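Local structure of oxalate biosynthetic component 1 (Burkholderia thailandensis, 5IKY) at residues Lys3-Thr8 with Val463-Asp468; Ser445-Leu450 with Asp523-Ser528; Ala458-Val463 with Asp470-Gly475. The protein is a bifunctional enzyme of quorum sensing-dependent oxalogenesis that produces oxalate, combining serine hydrolase activity with an additional lyase activity. All coordinates share one frame; numbering follows the deposited sequence.

Contact 1: Lys3-Thr8 with Val463-Asp468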
loop_
_atom_site.group_PDB
_atom_site.type_symbol
_atom_site.label_atom_id
_atom_site.label_comp_id
_atom_site.label_asym_id
_atom_site.label_seq_id
_atom_site.Cartn_x
_atom_site.Cartn_y
_atom_site.Cartn_z
ATOM N N LYS A 3 -21.330 -7.413 6.266
ATOM C CA LYS A 3 -21.073 -8.142 5.027
ATOM C C LYS A 3 -19.821 -7.618 4.329
ATOM O O LYS A 3 -19.673 -6.413 4.123
ATOM C CB LYS A 3 -22.277 -8.044 4.088
ATOM C CG LYS A 3 -22.044 -8.643 2.708
ATOM C CD LYS A 3 -21.653 -10.113 2.792
ATOM C CE LYS A 3 -21.411 -10.702 1.409
ATOM N NZ LYS A 3 -20.891 -12.097 1.474
ATOM N N THR A 4 -18.918 -8.526 3.971
ATOM C CA THR A 4 -17.686 -8.147 3.285
ATOM C C THR A 4 -17.409 -9.030 2.075
ATOM O O THR A 4 -17.708 -10.223 2.080
ATOM C CB THR A 4 -16.457 -8.220 4.220
ATOM O OG1 THR A 4 -16.249 -9.576 4.634
ATOM C CG2 THR A 4 -16.641 -7.333 5.443
ATOM N N PHE A 5 -16.833 -8.428 1.040
ATOM C CA PHE A 5 -16.317 -9.170 -0.104
ATOM C C PHE A 5 -14.803 -9.042 -0.143
ATOM O O PHE A 5 -14.254 -8.066 0.363
ATOM C CB PHE A 5 -16.902 -8.649 -1.419
ATOM C CG PHE A 5 -18.347 -8.987 -1.628
ATOM C CD1 PHE A 5 -18.730 -10.280 -1.941
ATOM C CD2 PHE A 5 -19.320 -8.003 -1.553
ATOM C CE1 PHE A 5 -20.060 -10.591 -2.153
ATOM C CE2 PHE A 5 -20.653 -8.308 -1.762
ATOM C CZ PHE A 5 -21.023 -9.605 -2.062
ATOM N N TYR A 6 -14.123 -10.013 -0.742
ATOM C CA TYR A 6 -12.725 -9.802 -1.090
ATOM C C TYR A 6 -12.624 -9.611 -2.600
ATOM O O TYR A 6 -13.281 -10.312 -3.367
ATOM C CB TYR A 6 -11.828 -10.948 -0.603
ATOM C CG TYR A 6 -12.034 -12.296 -1.265
ATOM C CD1 TYR A 6 -11.362 -12.631 -2.436
ATOM C CD2 TYR A 6 -12.860 -13.250 -0.690
ATOM C CE1 TYR A 6 -11.535 -13.865 -3.031
ATOM C CE2 TYR A 6 -13.038 -14.489 -1.275
ATOM C CZ TYR A 6 -12.375 -14.792 -2.445
ATOM O OH TYR A 6 -12.556 -16.028 -3.026
ATOM N N ILE A 7 -11.823 -8.638 -3.018
ATOM C CA ILE A 7 -11.741 -8.277 -4.426
ATOM C C ILE A 7 -10.530 -8.892 -5.111
ATOM O O ILE A 7 -9.395 -8.737 -4.654
ATOM C CB ILE A 7 -11.687 -6.748 -4.618
ATOM C CG1 ILE A 7 -12.960 -6.096 -4.076
ATOM C CG2 ILE A 7 -11.501 -6.396 -6.090
ATOM C CD1 ILE A 7 -12.958 -4.587 -4.195
ATOM N N THR A 8 -10.785 -9.596 -6.209
ATOM C CA THR A 8 -9.722 -10.117 -7.054
ATOM C C THR A 8 -9.531 -9.193 -8.248
ATOM O O THR A 8 -10.501 -8.801 -8.897
ATOM C CB THR A 8 -10.029 -11.544 -7.553
ATOM O OG1 THR A 8 -10.184 -12.426 -6.433
ATOM C CG2 THR A 8 -8.907 -12.051 -8.446
ATOM N N VAL A 463 -25.761 -9.303 -8.064
ATOM C CA VAL A 463 -25.802 -10.757 -8.190
ATOM C C VAL A 463 -24.965 -11.418 -7.098
ATOM O O VAL A 463 -25.390 -12.406 -6.495
ATOM C CB VAL A 463 -25.310 -11.224 -9.576
ATOM C CG1 VAL A 463 -25.065 -12.726 -9.587
ATOM C CG2 VAL A 463 -26.318 -10.845 -10.648
ATOM N N ALA A 464 -23.784 -10.861 -6.836
ATOM C CA ALA A 464 -22.899 -11.395 -5.803
ATOM C C ALA A 464 -23.547 -11.349 -4.423
ATOM O O ALA A 464 -23.387 -12.273 -3.623
ATOM C CB ALA A 464 -21.584 -10.638 -5.790
ATOM N N ILE A 465 -24.275 -10.270 -4.144
ATOM C CA ILE A 465 -25.007 -10.147 -2.888
ATOM C C ILE A 465 -26.112 -11.191 -2.804
ATOM O O ILE A 465 -26.266 -11.864 -1.783
ATOM C CB ILE A 465 -25.630 -8.747 -2.720
ATOM C CG1 ILE A 465 -24.546 -7.675 -2.659
ATOM C CG2 ILE A 465 -26.485 -8.684 -1.463
ATOM C CD1 ILE A 465 -25.099 -6.271 -2.704
ATOM N N ALA A 466 -26.872 -11.322 -3.888
ATOM C CA ALA A 466 -28.008 -12.240 -3.942
ATOM C C ALA A 466 -27.591 -13.683 -3.694
ATOM O O ALA A 466 -28.310 -14.444 -3.049
ATOM C CB ALA A 466 -28.713 -12.122 -5.285
ATOM N N LEU A 467 -26.426 -14.053 -4.210
ATOM C CA LEU A 467 -25.929 -15.415 -4.082
ATOM C C LEU A 467 -25.094 -15.584 -2.818
ATOM O O LEU A 467 -24.612 -16.679 -2.528
ATOM C CB LEU A 467 -25.108 -15.795 -5.314
ATOM C CG LEU A 467 -25.859 -15.767 -6.646
ATOM C CD1 LEU A 467 -24.911 -16.042 -7.799
ATOM C CD2 LEU A 467 -26.996 -16.779 -6.633
ATOM N N ASP A 468 -24.936 -14.492 -2.072
ATOM C CA ASP A 468 -24.159 -14.491 -0.835
ATOM C C ASP A 468 -22.745 -15.015 -1.083
ATOM O O ASP A 468 -22.247 -15.869 -0.350
ATOM C CB ASP A 468 -24.864 -15.326 0.242
ATOM C CG ASP A 468 -24.305 -15.084 1.633
ATOM O OD1 ASP A 468 -23.988 -13.918 1.955
ATOM O OD2 ASP A 468 -24.184 -16.061 2.403
#
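Phe5 on the first strand faces Ala464 in the last turn of helix 460-466, with CA atoms 9.0 Å apart, and Lys3 lies at a similar 9.1 Å, CA to CA, from Ile465. The Phe5 ring is the main apolar link. It reaches the helix with its outer end. CZ sits 3.9 Å from Ala464 CB and just as close to the Ala464 carbonyl carbon. The ring meets this stretch of helix backbone obliquely. The neighbouring ring atom CE2 touches Ile465 CG1 at 4.0 Å, and the two side chains cross at about a right angle. The small Ala464 methyl lets the ring come near the helix backbone. Lys3 covers the ring from one face. Its CE stands 3.6 Å above the plane of the Phe5 ring, displaced toward the rim. The lysine chain bends at CB-CG (chi2 58°), and this turn carries its end across the ring to the end of the helix. There NZ makes a long salt bridge of 3.6 Å to Asp468 OD1. The stronger partner of NZ is the backbone oxygen of Leu469, to which it is hydrogen-bonded. The ammonium group therefore reaches both the aspartate and the chain that follows it. Asp468 sits where the helix has just ended. Its phi is positive (55°), and bonds back into the last turn, including Asp468 N to Ile465 O at 3.0 Å, make a Schellman motif. Ile513 and Ile472 add to the apolar cover of Phe5. Strand 4-9 pairs in parallel with strands 223-226 and 471-474, which closes a ring of eight strands. This closed parallel ring is a TIM barrel, in keeping with the beta-keto acid cleavage enzyme family recognised in part of the chain.

Contact 2: Ser445-Leu450 with Asp523-Ser528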
loop_
_atom_site.group_PDB
_atom_site.type_symbol
_atom_site.label_atom_id
_atom_site.label_comp_id
_atom_site.label_asym_id
_atom_site.label_seq_id
_atom_site.Cartn_x
_atom_site.Cartn_y
_atom_site.Cartn_z
ATOM N N SER A 445 -16.169 -26.500 3.371
ATOM C CA SER A 445 -15.318 -25.322 3.502
ATOM C C SER A 445 -14.863 -24.834 2.130
ATOM O O SER A 445 -13.949 -25.404 1.533
ATOM C CB SER A 445 -14.104 -25.629 4.386
ATOM O OG SER A 445 -13.321 -24.466 4.604
ATOM N N CYS A 446 -15.503 -23.782 1.628
ATOM C CA CYS A 446 -15.148 -23.251 0.318
ATOM C C CYS A 446 -15.482 -21.771 0.162
ATOM O O CYS A 446 -16.398 -21.256 0.801
ATOM C CB CYS A 446 -15.846 -24.049 -0.786
ATOM S SG CYS A 446 -17.605 -23.683 -0.968
ATOM N N LYS A 447 -14.725 -21.100 -0.701
ATOM C CA LYS A 447 -14.987 -19.709 -1.063
ATOM C C LYS A 447 -15.389 -19.631 -2.527
ATOM O O LYS A 447 -14.787 -20.288 -3.376
ATOM C CB LYS A 447 -13.758 -18.837 -0.812
ATOM C CG LYS A 447 -13.288 -18.812 0.631
ATOM C CD LYS A 447 -14.281 -18.083 1.511
ATOM C CE LYS A 447 -13.807 -18.041 2.950
ATOM N NZ LYS A 447 -14.735 -17.256 3.810
ATOM N N ILE A 448 -16.410 -18.832 -2.822
ATOM C CA ILE A 448 -16.885 -18.683 -4.192
ATOM C C ILE A 448 -16.878 -17.224 -4.629
ATOM O O ILE A 448 -17.470 -16.369 -3.970
ATOM C CB ILE A 448 -18.304 -19.246 -4.362
ATOM C CG1 ILE A 448 -18.344 -20.727 -3.974
ATOM C CG2 ILE A 448 -18.786 -19.057 -5.792
ATOM C CD1 ILE A 448 -19.739 -21.311 -3.961
ATOM N N SER A 449 -16.207 -16.946 -5.743
ATOM C CA SER A 449 -16.165 -15.596 -6.291
ATOM C C SER A 449 -16.845 -15.525 -7.656
ATOM O O SER A 449 -17.069 -16.546 -8.309
ATOM C CB SER A 449 -14.721 -15.101 -6.398
ATOM O OG SER A 449 -14.115 -15.027 -5.120
ATOM N N LEU A 450 -17.165 -14.307 -8.081
ATOM C CA LEU A 450 -17.873 -14.089 -9.336
ATOM C C LEU A 450 -17.135 -13.126 -10.260
ATOM O O LEU A 450 -16.596 -12.113 -9.814
ATOM C CB LEU A 450 -19.277 -13.549 -9.058
ATOM C CG LEU A 450 -20.120 -13.114 -10.257
ATOM C CD1 LEU A 450 -20.516 -14.321 -11.087
ATOM C CD2 LEU A 450 -21.346 -12.339 -9.805
ATOM N N ASP A 523 -5.392 -14.936 6.419
ATOM C CA ASP A 523 -5.815 -15.633 7.631
ATOM C C ASP A 523 -7.055 -16.480 7.362
ATOM O O ASP A 523 -7.134 -17.628 7.795
ATOM C CB ASP A 523 -6.095 -14.647 8.768
ATOM C CG ASP A 523 -4.832 -13.984 9.294
ATOM O OD1 ASP A 523 -3.722 -14.444 8.948
ATOM O OD2 ASP A 523 -4.953 -13.011 10.070
ATOM N N GLU A 524 -8.018 -15.910 6.645
ATOM C CA GLU A 524 -9.262 -16.609 6.331
ATOM C C GLU A 524 -9.040 -17.843 5.458
ATOM O O GLU A 524 -9.797 -18.808 5.539
ATOM C CB GLU A 524 -10.245 -15.667 5.633
ATOM C CG GLU A 524 -10.999 -14.730 6.560
ATOM C CD GLU A 524 -12.039 -13.904 5.824
ATOM O OE1 GLU A 524 -12.689 -14.449 4.908
ATOM O OE2 GLU A 524 -12.210 -12.713 6.165
ATOM N N LEU A 525 -8.008 -17.805 4.621
ATOM C CA LEU A 525 -7.758 -18.886 3.673
ATOM C C LEU A 525 -6.656 -19.822 4.158
ATOM O O LEU A 525 -6.364 -20.832 3.517
ATOM C CB LEU A 525 -7.386 -18.318 2.299
ATOM C CG LEU A 525 -8.369 -17.330 1.664
ATOM C CD1 LEU A 525 -7.881 -16.879 0.292
ATOM C CD2 LEU A 525 -9.759 -17.941 1.566
ATOM N N GLY A 526 -6.047 -19.481 5.288
ATOM C CA GLY A 526 -4.932 -20.246 5.812
ATOM C C GLY A 526 -3.677 -20.081 4.974
ATOM O O GLY A 526 -3.022 -21.063 4.635
ATOM N N MET A 527 -3.341 -18.837 4.640
ATOM C CA MET A 527 -2.186 -18.551 3.792
ATOM C C MET A 527 -1.292 -17.465 4.375
ATOM O O MET A 527 -0.708 -16.675 3.631
ATOM C CB MET A 527 -2.630 -18.115 2.394
ATOM C CG MET A 527 -3.415 -19.142 1.611
ATOM S SD MET A 527 -3.993 -18.435 0.057
ATOM C CE MET A 527 -4.743 -19.872 -0.702
ATOM N N SER A 528 -1.190 -17.415 5.697
ATOM C CA SER A 528 -0.394 -16.382 6.351
ATOM C C SER A 528 1.073 -16.488 5.944
ATOM O O SER A 528 1.587 -17.582 5.724
ATOM C CB SER A 528 -0.534 -16.476 7.871
ATOM O OG SER A 528 -0.090 -17.735 8.344
#
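Lys447 carries the whole strand side of this contact, and it meets Glu524 and Leu525 at the end of helix 518-524. The apolar part lies near the base of the lysine. Lys447 CG touches Leu525 CD2 at 3.8 Å, and the two chains meet at a slant. Leu525 gets there with the tip of its side chain: its CB does not point at the strand, but CD2 bends nearer. The charged part lies at the far end. Lys447 NZ and Glu524 OE1 form a long salt bridge of 3.6 Å. The glutamate runs extended beyond CG and crosses the lysine at about a right angle. A turn in the lysine at chi2 (-69°), followed by a straight run to NZ, lets one residue serve both partners: methylene to leucine, ammonium to carboxylate. The attraction is probably modest at this distance. The backbone part is local to 523-528. Gly526 has a positive phi (71°) and ends the helix in a Schellman motif, with a weak bond from Gly526 N to Asp523 O at 3.3 Å. The backbone oxygen of Leu525 accepts a hydrogen bond from Arg346 NH1. Strand 446-451 of the TIM barrel lies between its parallel neighbours 375-380 and 471-474. The end of helix 518-524 packs beside the N-terminal part of this strand. There Lys447 also touches Tyr6 and Asp470, while Leu525 packs on Leu376 of strand 375-380.

Contact 3: Ala458-Val463 with Asp470-Gly475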
loop_
_atom_site.group_PDB
_atom_site.type_symbol
_atom_site.label_atom_id
_atom_site.label_comp_id
_atom_site.label_asym_id
_atom_site.label_seq_id
_atom_site.Cartn_x
_atom_site.Cartn_y
_atom_site.Cartn_z
ATOM N N ALA A 458 -22.541 -4.453 -14.593
ATOM C CA ALA A 458 -23.556 -3.696 -13.879
ATOM C C ALA A 458 -24.339 -4.611 -12.939
ATOM O O ALA A 458 -25.027 -4.142 -12.035
ATOM C CB ALA A 458 -24.493 -3.007 -14.857
ATOM N N LEU A 459 -24.224 -5.918 -13.160
ATOM C CA LEU A 459 -24.924 -6.910 -12.347
ATOM C C LEU A 459 -24.019 -7.502 -11.275
ATOM O O LEU A 459 -24.474 -8.249 -10.410
ATOM C CB LEU A 459 -25.464 -8.037 -13.226
ATOM C CG LEU A 459 -26.292 -7.650 -14.447
ATOM C CD1 LEU A 459 -26.667 -8.898 -15.221
ATOM C CD2 LEU A 459 -27.531 -6.881 -14.025
ATOM N N LEU A 460 -22.739 -7.156 -11.344
ATOM C CA LEU A 460 -21.710 -7.786 -10.526
ATOM C C LEU A 460 -22.014 -7.746 -9.031
ATOM O O LEU A 460 -22.043 -8.782 -8.370
ATOM C CB LEU A 460 -20.362 -7.124 -10.807
ATOM C CG LEU A 460 -19.110 -7.982 -10.634
ATOM C CD1 LEU A 460 -19.362 -9.412 -11.072
ATOM C CD2 LEU A 460 -17.965 -7.378 -11.432
ATOM N N VAL A 461 -22.251 -6.553 -8.500
ATOM C CA VAL A 461 -22.503 -6.401 -7.071
ATOM C C VAL A 461 -23.834 -7.026 -6.647
ATOM O O VAL A 461 -23.878 -7.809 -5.699
ATOM C CB VAL A 461 -22.488 -4.920 -6.657
ATOM C CG1 VAL A 461 -22.913 -4.772 -5.209
ATOM C CG2 VAL A 461 -21.106 -4.331 -6.873
ATOM N N ASP A 462 -24.908 -6.689 -7.355
ATOM C CA ASP A 462 -26.245 -7.165 -6.997
ATOM C C ASP A 462 -26.358 -8.688 -7.047
ATOM O O ASP A 462 -26.978 -9.296 -6.174
ATOM C CB ASP A 462 -27.302 -6.537 -7.913
ATOM C CG ASP A 462 -27.547 -5.069 -7.601
ATOM O OD1 ASP A 462 -27.491 -4.695 -6.410
ATOM O OD2 ASP A 462 -27.798 -4.288 -8.545
ATOM N N VAL A 463 -25.761 -9.303 -8.064
ATOM C CA VAL A 463 -25.802 -10.757 -8.190
ATOM C C VAL A 463 -24.965 -11.418 -7.098
ATOM O O VAL A 463 -25.390 -12.406 -6.495
ATOM C CB VAL A 463 -25.310 -11.224 -9.576
ATOM C CG1 VAL A 463 -25.065 -12.726 -9.587
ATOM C CG2 VAL A 463 -26.318 -10.845 -10.648
ATOM N N ASP A 470 -18.484 -14.849 -1.727
ATOM C CA ASP A 470 -17.399 -14.423 -0.856
ATOM C C ASP A 470 -16.512 -13.370 -1.509
ATOM O O ASP A 470 -15.936 -12.521 -0.827
ATOM C CB ASP A 470 -16.558 -15.632 -0.445
ATOM C CG ASP A 470 -17.402 -16.767 0.099
ATOM O OD1 ASP A 470 -17.829 -16.681 1.269
ATOM O OD2 ASP A 470 -17.645 -17.743 -0.644
ATOM N N GLY A 471 -16.411 -13.422 -2.834
ATOM C CA GLY A 471 -15.519 -12.534 -3.553
ATOM C C GLY A 471 -16.060 -12.039 -4.879
ATOM O O GLY A 471 -16.926 -12.661 -5.489
ATOM N N ILE A 472 -15.541 -10.897 -5.317
ATOM C CA ILE A 472 -15.900 -10.324 -6.607
ATOM C C ILE A 472 -14.631 -10.022 -7.393
ATOM O O ILE A 472 -13.675 -9.467 -6.847
ATOM C CB ILE A 472 -16.729 -9.035 -6.449
ATOM C CG1 ILE A 472 -18.002 -9.306 -5.647
ATOM C CG2 ILE A 472 -17.080 -8.457 -7.800
ATOM C CD1 ILE A 472 -18.841 -8.070 -5.400
ATOM N N ARG A 473 -14.616 -10.391 -8.669
ATOM C CA ARG A 473 -13.454 -10.143 -9.513
ATOM C C ARG A 473 -13.721 -9.081 -10.579
ATOM O O ARG A 473 -14.774 -9.079 -11.214
ATOM C CB ARG A 473 -12.998 -11.436 -10.187
ATOM C CG ARG A 473 -11.883 -11.228 -11.196
ATOM C CD ARG A 473 -11.379 -12.546 -11.718
ATOM N NE ARG A 473 -11.283 -12.552 -13.172
ATOM C CZ ARG A 473 -10.681 -13.514 -13.858
ATOM N NH1 ARG A 473 -10.147 -14.538 -13.211
ATOM N NH2 ARG A 473 -10.633 -13.470 -15.181
ATOM N N VAL A 474 -12.761 -8.178 -10.759
ATOM C CA VAL A 474 -12.786 -7.211 -11.854
ATOM C C VAL A 474 -11.401 -7.119 -12.496
ATOM O O VAL A 474 -10.449 -7.746 -12.031
ATOM C CB VAL A 474 -13.222 -5.807 -11.383
ATOM C CG1 VAL A 474 -14.682 -5.806 -10.971
ATOM C CG2 VAL A 474 -12.338 -5.324 -10.243
ATOM N N GLY A 475 -11.289 -6.333 -13.561
ATOM C CA GLY A 475 -10.013 -6.154 -14.231
ATOM C C GLY A 475 -10.148 -6.055 -15.737
ATOM O O GLY A 475 -11.203 -6.359 -16.296
#
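Leu460 and Ile472 face each other across a beta-alpha-beta unit of the TIM barrel, in which helix 460-466 links strand 446-451 to its parallel neighbour 471-474. Their CA atoms are 7.5 Å apart. Both CB atoms point at the other segment, and the two side chains slide past each other in opposite directions. The closest touch is between the branch point of the leucine and a methyl of the isoleucine: Leu460 CG lies 3.5 Å from Ile472 CG2. The leucine torsions (chi1 -151°, chi2 36°) carry CD2 along the strand beyond Ile472. There it reaches Val474 CG1 at 3.7 Å, and the two chains cross at a slant. Val461 is a looser neighbour, its CA 4.4 Å from Ile472 CD1. All these groups are buried. Leu504 of helix 497-510 touches Val461, Ile472 and Val474, and Leu450 touches Leu460. The CB of Arg473 points away from the helix segment. Its side chain comes within about 4 Å of the bound magnesium ion, whose site includes His227 and Glu477, and its NH2 forms a salt bridge with Asp478. The same leucine methyl that meets Val474, Leu460 CD2, rests 3.6 Å from the carbonyl oxygen of Arg473.

Contact 3 is buried, and its side chains meet through apolar groups, while contacts 1 and 2 are partly buried and each adds a long lysine-carboxylate pair. Contacts 1 and 3 use opposite ends of helix 460-466 and share Val463. Their centres lie about 7 Å apart, and their strands are bonded neighbours: Thr8 N to Ile472 O is 3.0 Å. Contact 2 stands farther off, its centre about 17 Å from that of contact 3, yet its strand also borders 471-474, with Leu450 O 2.9 Å from Arg473 N. It meets contact 1 where Tyr6 OH lies 2.8 Å from Ser449 OG. All three reach one parallel sheet, and in both ion pairs the carboxylate lies at or just past the C-terminal end of a helix.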